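Local coordinates for uncharacterized protein YPL067C (Saccharomyces cerevisiae, PDB 5KCI) that is of unknown function but is a cytoplasmic protein possibly connected with amyloid toxicity, at residues A[19-32]-A[147-159]. Sequence-based numbering, arbitrary orientation.
Sequences WEQIKEIIESGELA and GHVAWFVNYPELQ. With SO4 (sulfate ion), chain D.
Trp-19 NE1 donates to Gly-147 O (3.0 Å, N-H...O angle 146°) at one end of this helix-on-strand contact. Just past the other end of the helix, Tyr-155 OH gives its proton to an in-plane lone pair of Gly-29 O, 2.7 Å away; Gly-29 is the C-prime residue of the Schellman motif closing helix 19-28.

Ring contacts lie beside both bonds. His-148 turns its edge to the face of the Trp-19 five-membered ring, planes at 81°. With CG anti to the carbonyl carbon (chi1 -60°), Leu-31 sends CD1 over one face of Tyr-155, 4.1 Å from the ring centroid, a CH-pi contact.

Between them the packing is apolar. The methyl of Ala-150 touches both Trp-19 CH2 and Ile-26 CD1, and this same CD1 reaches Phe-152 CD1 at 4.0 Å. Leu-31 CD2 lies against Phe-152 CB, and beyond it Leu-158 CD2 meets Ala-32 CB.

A water sits between Leu-31 O and Asn-154 OD1, within bonding distance of both; Asn-154 ND2 bonds to O4 and O2 of a sulfate probably picked up from the crystallisation liquor, which Ser-160, His-166 and His-168 also bind.

Ala-150 and Phe-152 point toward the helix; Trp-151 points away, and its side chain packs on helix 120-135: the alternation of a beta strand, here 149-152 at the edge of a four-stranded antiparallel sheet with helices on both faces.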
loop_
_atom_site.group_PDB
_atom_site.type_symbol
_atom_site.label_atom_id
_atom_site.label_comp_id
_atom_site.label_asym_id
_atom_site.label_seq_id
_atom_site.Cartn_x
_atom_site.Cartn_y
_atom_site.Cartn_z
ATOM N N TRP A 19 -13.870 4.841 9.084
ATOM C CA TRP A 19 -13.273 5.426 7.887
ATOM C C TRP A 19 -12.954 6.905 8.087
ATOM O O TRP A 19 -11.866 7.368 7.733
ATOM C CB TRP A 19 -14.211 5.239 6.693
ATOM C CG TRP A 19 -13.569 5.682 5.401
ATOM C CD1 TRP A 19 -13.911 6.754 4.639
ATOM C CD2 TRP A 19 -12.438 5.086 4.767
ATOM N NE1 TRP A 19 -13.055 6.858 3.563
ATOM C CE2 TRP A 19 -12.164 5.829 3.609
ATOM C CE3 TRP A 19 -11.645 3.974 5.051
ATOM C CZ2 TRP A 19 -11.129 5.510 2.755
ATOM C CZ3 TRP A 19 -10.622 3.666 4.200
ATOM C CH2 TRP A 19 -10.363 4.431 3.069
ATOM N N GLU A 20 -13.902 7.666 8.667
ATOM C CA GLU A 20 -13.670 9.093 8.875
ATOM C C GLU A 20 -12.495 9.332 9.828
ATOM O O GLU A 20 -11.728 10.289 9.662
ATOM C CB GLU A 20 -14.940 9.759 9.404
ATOM C CG GLU A 20 -15.332 11.022 8.647
ATOM C CD GLU A 20 -16.627 11.634 9.148
ATOM O OE1 GLU A 20 -17.414 10.920 9.804
ATOM O OE2 GLU A 20 -16.859 12.834 8.886
ATOM N N GLN A 21 -12.349 8.475 10.830
ATOM C CA GLN A 21 -11.201 8.569 11.722
ATOM C C GLN A 21 -9.902 8.274 10.983
ATOM O O GLN A 21 -8.895 8.961 11.195
ATOM C CB GLN A 21 -11.391 7.617 12.897
ATOM C CG GLN A 21 -12.594 7.983 13.746
ATOM C CD GLN A 21 -12.796 7.022 14.904
ATOM O OE1 GLN A 21 -12.880 5.809 14.711
ATOM N NE2 GLN A 21 -12.858 7.563 16.118
ATOM N N ILE A 22 -9.899 7.232 10.146
ATOM C CA ILE A 22 -8.739 6.911 9.314
ATOM C C ILE A 22 -8.338 8.116 8.479
ATOM O O ILE A 22 -7.161 8.488 8.420
ATOM C CB ILE A 22 -9.035 5.680 8.438
ATOM C CG1 ILE A 22 -9.257 4.464 9.333
ATOM C CG2 ILE A 22 -7.871 5.382 7.494
ATOM C CD1 ILE A 22 -9.807 3.240 8.627
ATOM N N LYS A 23 -9.313 8.767 7.840
ATOM C CA LYS A 23 -8.983 9.922 7.016
ATOM C C LYS A 23 -8.401 11.048 7.866
ATOM O O LYS A 23 -7.428 11.703 7.459
ATOM C CB LYS A 23 -10.217 10.388 6.240
ATOM C CG LYS A 23 -10.645 9.412 5.147
ATOM C CD LYS A 23 -11.579 10.045 4.122
ATOM C CE LYS A 23 -10.842 10.509 2.867
ATOM N NZ LYS A 23 -10.084 9.421 2.180
ATOM N N GLU A 24 -8.951 11.265 9.058
ATOM C CA GLU A 24 -8.440 12.341 9.901
ATOM C C GLU A 24 -7.014 12.049 10.352
ATOM O O GLU A 24 -6.160 12.943 10.357
ATOM C CB GLU A 24 -9.354 12.541 11.112
ATOM C CG GLU A 24 -10.706 13.162 10.785
ATOM C CD GLU A 24 -11.690 13.085 11.949
ATOM O OE1 GLU A 24 -11.260 12.777 13.082
ATOM O OE2 GLU A 24 -12.897 13.325 11.723
ATOM N N ILE A 25 -6.743 10.801 10.735
ATOM C CA ILE A 25 -5.389 10.404 11.131
ATOM C C ILE A 25 -4.408 10.575 9.978
ATOM O O ILE A 25 -3.285 11.069 10.167
ATOM C CB ILE A 25 -5.415 8.958 11.660
ATOM C CG1 ILE A 25 -6.189 8.906 12.982
ATOM C CG2 ILE A 25 -3.986 8.403 11.855
ATOM C CD1 ILE A 25 -6.553 7.500 13.448
ATOM N N ILE A 26 -4.793 10.154 8.768
ATOM C CA ILE A 26 -3.878 10.272 7.637
ATOM C C ILE A 26 -3.603 11.742 7.341
ATOM O O ILE A 26 -2.456 12.147 7.072
ATOM C CB ILE A 26 -4.455 9.533 6.415
ATOM C CG1 ILE A 26 -4.366 8.020 6.618
ATOM C CG2 ILE A 26 -3.725 9.916 5.138
ATOM C CD1 ILE A 26 -5.142 7.212 5.549
ATOM N N GLU A 27 -4.649 12.561 7.416
ATOM C CA GLU A 27 -4.539 13.995 7.180
ATOM C C GLU A 27 -3.648 14.668 8.216
ATOM O O GLU A 27 -2.864 15.559 7.881
ATOM C CB GLU A 27 -5.942 14.611 7.207
ATOM C CG GLU A 27 -6.000 16.126 7.120
ATOM C CD GLU A 27 -5.626 16.658 5.756
ATOM O OE1 GLU A 27 -5.410 15.847 4.828
ATOM O OE2 GLU A 27 -5.548 17.897 5.608
ATOM N N SER A 28 -3.792 14.299 9.483
ATOM C CA SER A 28 -2.959 14.898 10.520
ATOM C C SER A 28 -1.541 14.359 10.506
ATOM O O SER A 28 -0.658 14.960 11.133
ATOM C CB SER A 28 -3.591 14.662 11.896
ATOM O OG SER A 28 -3.584 13.289 12.229
ATOM N N GLY A 29 -1.291 13.263 9.796
ATOM C CA GLY A 29 0.029 12.653 9.789
ATOM C C GLY A 29 0.345 11.872 11.042
ATOM O O GLY A 29 1.502 11.470 11.233
ATOM N N GLU A 30 -0.656 11.619 11.896
ATOM C CA GLU A 30 -0.442 10.865 13.136
ATOM C C GLU A 30 -0.539 9.363 12.863
ATOM O O GLU A 30 -1.342 8.622 13.459
ATOM C CB GLU A 30 -1.438 11.318 14.205
ATOM C CG GLU A 30 -1.260 12.770 14.591
ATOM C CD GLU A 30 -2.339 13.284 15.521
ATOM O OE1 GLU A 30 -3.159 12.469 15.998
ATOM O OE2 GLU A 30 -2.368 14.510 15.759
ATOM N N LEU A 31 0.316 8.920 11.938
ATOM C CA LEU A 31 0.215 7.567 11.403
ATOM C C LEU A 31 0.502 6.488 12.440
ATOM O O LEU A 31 0.029 5.357 12.283
ATOM C CB LEU A 31 1.171 7.396 10.221
ATOM C CG LEU A 31 1.007 8.287 9.005
ATOM C CD1 LEU A 31 2.024 7.899 7.929
ATOM C CD2 LEU A 31 -0.409 8.234 8.432
ATOM N N ALA A 32 1.250 6.800 13.499
ATOM C CA ALA A 32 1.551 5.775 14.493
ATOM C C ALA A 32 0.279 5.284 15.168
ATOM O O ALA A 32 0.221 4.138 15.631
ATOM C CB ALA A 32 2.518 6.310 15.541
ATOM N N GLY A 147 -14.943 8.647 -2.179
ATOM C CA GLY A 147 -13.990 9.007 -1.147
ATOM C C GLY A 147 -13.515 7.829 -0.316
ATOM O O GLY A 147 -13.102 8.003 0.831
ATOM N N HIS A 148 -13.550 6.628 -0.883
ATOM C CA HIS A 148 -13.323 5.400 -0.140
ATOM C C HIS A 148 -12.007 4.742 -0.528
ATOM O O HIS A 148 -11.833 3.528 -0.388
ATOM C CB HIS A 148 -14.504 4.454 -0.349
ATOM C CG HIS A 148 -15.706 4.874 0.422
ATOM N ND1 HIS A 148 -16.943 4.261 0.299
ATOM C CD2 HIS A 148 -15.856 5.849 1.347
ATOM C CE1 HIS A 148 -17.798 4.853 1.117
ATOM N NE2 HIS A 148 -17.165 5.816 1.765
ATOM N N VAL A 149 -11.069 5.559 -0.998
ATOM C CA VAL A 149 -9.689 5.145 -1.179
ATOM C C VAL A 149 -8.819 6.084 -0.358
ATOM O O VAL A 149 -8.952 7.309 -0.469
ATOM C CB VAL A 149 -9.258 5.208 -2.653
ATOM C CG1 VAL A 149 -7.801 4.682 -2.803
ATOM C CG2 VAL A 149 -10.200 4.417 -3.532
ATOM N N ALA A 150 -7.904 5.521 0.429
ATOM C CA ALA A 150 -6.935 6.342 1.141
ATOM C C ALA A 150 -5.590 5.650 1.091
ATOM O O ALA A 150 -5.501 4.453 0.831
ATOM C CB ALA A 150 -7.336 6.568 2.609
ATOM N N TRP A 151 -4.537 6.404 1.390
ATOM C CA TRP A 151 -3.221 5.789 1.370
ATOM C C TRP A 151 -2.297 6.553 2.302
ATOM O O TRP A 151 -2.517 7.730 2.600
ATOM C CB TRP A 151 -2.626 5.732 -0.050
ATOM C CG TRP A 151 -2.286 7.056 -0.658
ATOM C CD1 TRP A 151 -3.106 7.855 -1.414
ATOM C CD2 TRP A 151 -1.014 7.743 -0.590
ATOM N NE1 TRP A 151 -2.431 8.991 -1.803
ATOM C CE2 TRP A 151 -1.152 8.944 -1.316
ATOM C CE3 TRP A 151 0.205 7.456 0.021
ATOM C CZ2 TRP A 151 -0.099 9.872 -1.460
ATOM C CZ3 TRP A 151 1.263 8.390 -0.121
ATOM C CH2 TRP A 151 1.093 9.572 -0.855
ATOM N N PHE A 152 -1.272 5.839 2.778
ATOM C CA PHE A 152 -0.236 6.470 3.571
ATOM C C PHE A 152 1.041 5.673 3.430
ATOM O O PHE A 152 1.035 4.484 3.116
ATOM C CB PHE A 152 -0.582 6.568 5.054
ATOM C CG PHE A 152 -0.865 5.240 5.706
ATOM C CD1 PHE A 152 -2.126 4.635 5.611
ATOM C CD2 PHE A 152 0.102 4.611 6.461
ATOM C CE1 PHE A 152 -2.362 3.426 6.215
ATOM C CE2 PHE A 152 -0.130 3.393 7.068
ATOM C CZ PHE A 152 -1.358 2.797 6.962
ATOM N N VAL A 153 2.143 6.353 3.721
ATOM C CA VAL A 153 3.444 5.725 3.752
ATOM C C VAL A 153 3.995 5.908 5.159
ATOM O O VAL A 153 4.118 7.042 5.633
ATOM C CB VAL A 153 4.394 6.349 2.716
ATOM C CG1 VAL A 153 5.776 5.794 2.895
ATOM C CG2 VAL A 153 3.866 6.055 1.310
ATOM N N ASN A 154 4.331 4.808 5.810
ATOM C CA ASN A 154 4.856 4.879 7.161
ATOM C C ASN A 154 6.204 5.591 7.182
ATOM O O ASN A 154 7.039 5.424 6.287
ATOM C CB ASN A 154 5.004 3.491 7.752
ATOM C CG ASN A 154 3.725 3.006 8.428
ATOM O OD1 ASN A 154 2.887 3.806 8.824
ATOM N ND2 ASN A 154 3.623 1.717 8.621
ATOM N N TYR A 155 6.380 6.420 8.195
ATOM C CA TYR A 155 7.623 7.172 8.370
ATOM C C TYR A 155 8.774 6.227 8.652
ATOM O O TYR A 155 8.577 5.077 9.056
ATOM C CB TYR A 155 7.509 8.149 9.533
ATOM C CG TYR A 155 6.329 9.102 9.442
ATOM C CD1 TYR A 155 6.308 10.100 8.513
ATOM C CD2 TYR A 155 5.254 9.010 10.339
ATOM C CE1 TYR A 155 5.270 11.000 8.416
ATOM C CE2 TYR A 155 4.201 9.909 10.253
ATOM C CZ TYR A 155 4.211 10.904 9.286
ATOM O OH TYR A 155 3.198 11.825 9.155
ATOM N N PRO A 156 10.014 6.719 8.531
ATOM C CA PRO A 156 11.168 5.876 8.873
ATOM C C PRO A 156 11.113 5.245 10.255
ATOM O O PRO A 156 11.485 4.073 10.404
ATOM C CB PRO A 156 12.345 6.851 8.742
ATOM C CG PRO A 156 11.917 7.783 7.625
ATOM C CD PRO A 156 10.397 7.964 7.849
ATOM N N GLU A 157 10.667 5.970 11.284
ATOM C CA GLU A 157 10.685 5.383 12.617
ATOM C C GLU A 157 9.590 4.337 12.806
ATOM O O GLU A 157 9.570 3.678 13.850
ATOM C CB GLU A 157 10.547 6.459 13.708
ATOM C CG GLU A 157 9.206 7.200 13.720
ATOM C CD GLU A 157 9.084 8.300 12.698
ATOM O OE1 GLU A 157 10.052 8.541 11.933
ATOM O OE2 GLU A 157 8.008 8.942 12.669
ATOM N N LEU A 158 8.711 4.162 11.823
ATOM C CA LEU A 158 7.607 3.209 11.903
ATOM C C LEU A 158 7.705 2.057 10.914
ATOM O O LEU A 158 6.940 1.102 11.043
ATOM C CB LEU A 158 6.266 3.911 11.643
ATOM C CG LEU A 158 5.787 5.041 12.541
ATOM C CD1 LEU A 158 4.468 5.611 11.953
ATOM C CD2 LEU A 158 5.624 4.548 13.980
ATOM N N GLN A 159 8.582 2.123 9.920
ATOM C CA GLN A 159 8.490 1.229 8.777
ATOM C C GLN A 159 9.411 0.030 8.953
ATOM O O GLN A 159 10.344 0.038 9.759
ATOM C CB GLN A 159 8.838 1.964 7.476
ATOM C CG GLN A 159 10.295 2.385 7.404
ATOM C CD GLN A 159 10.700 2.992 6.067
ATOM O OE1 GLN A 159 10.023 2.826 5.040
ATOM N NE2 GLN A 159 11.831 3.704 6.078
HETATM S S SO4 D . 5.595 -0.889 7.112
HETATM O O1 SO4 D . 6.913 -1.414 6.687
HETATM O O2 SO4 D . 5.146 0.254 6.339
HETATM O O3 SO4 D . 4.575 -1.952 6.972
HETATM O O4 SO4 D . 5.665 -0.496 8.515
HETATM O O HOH W 1 1.142 3.235 10.839
#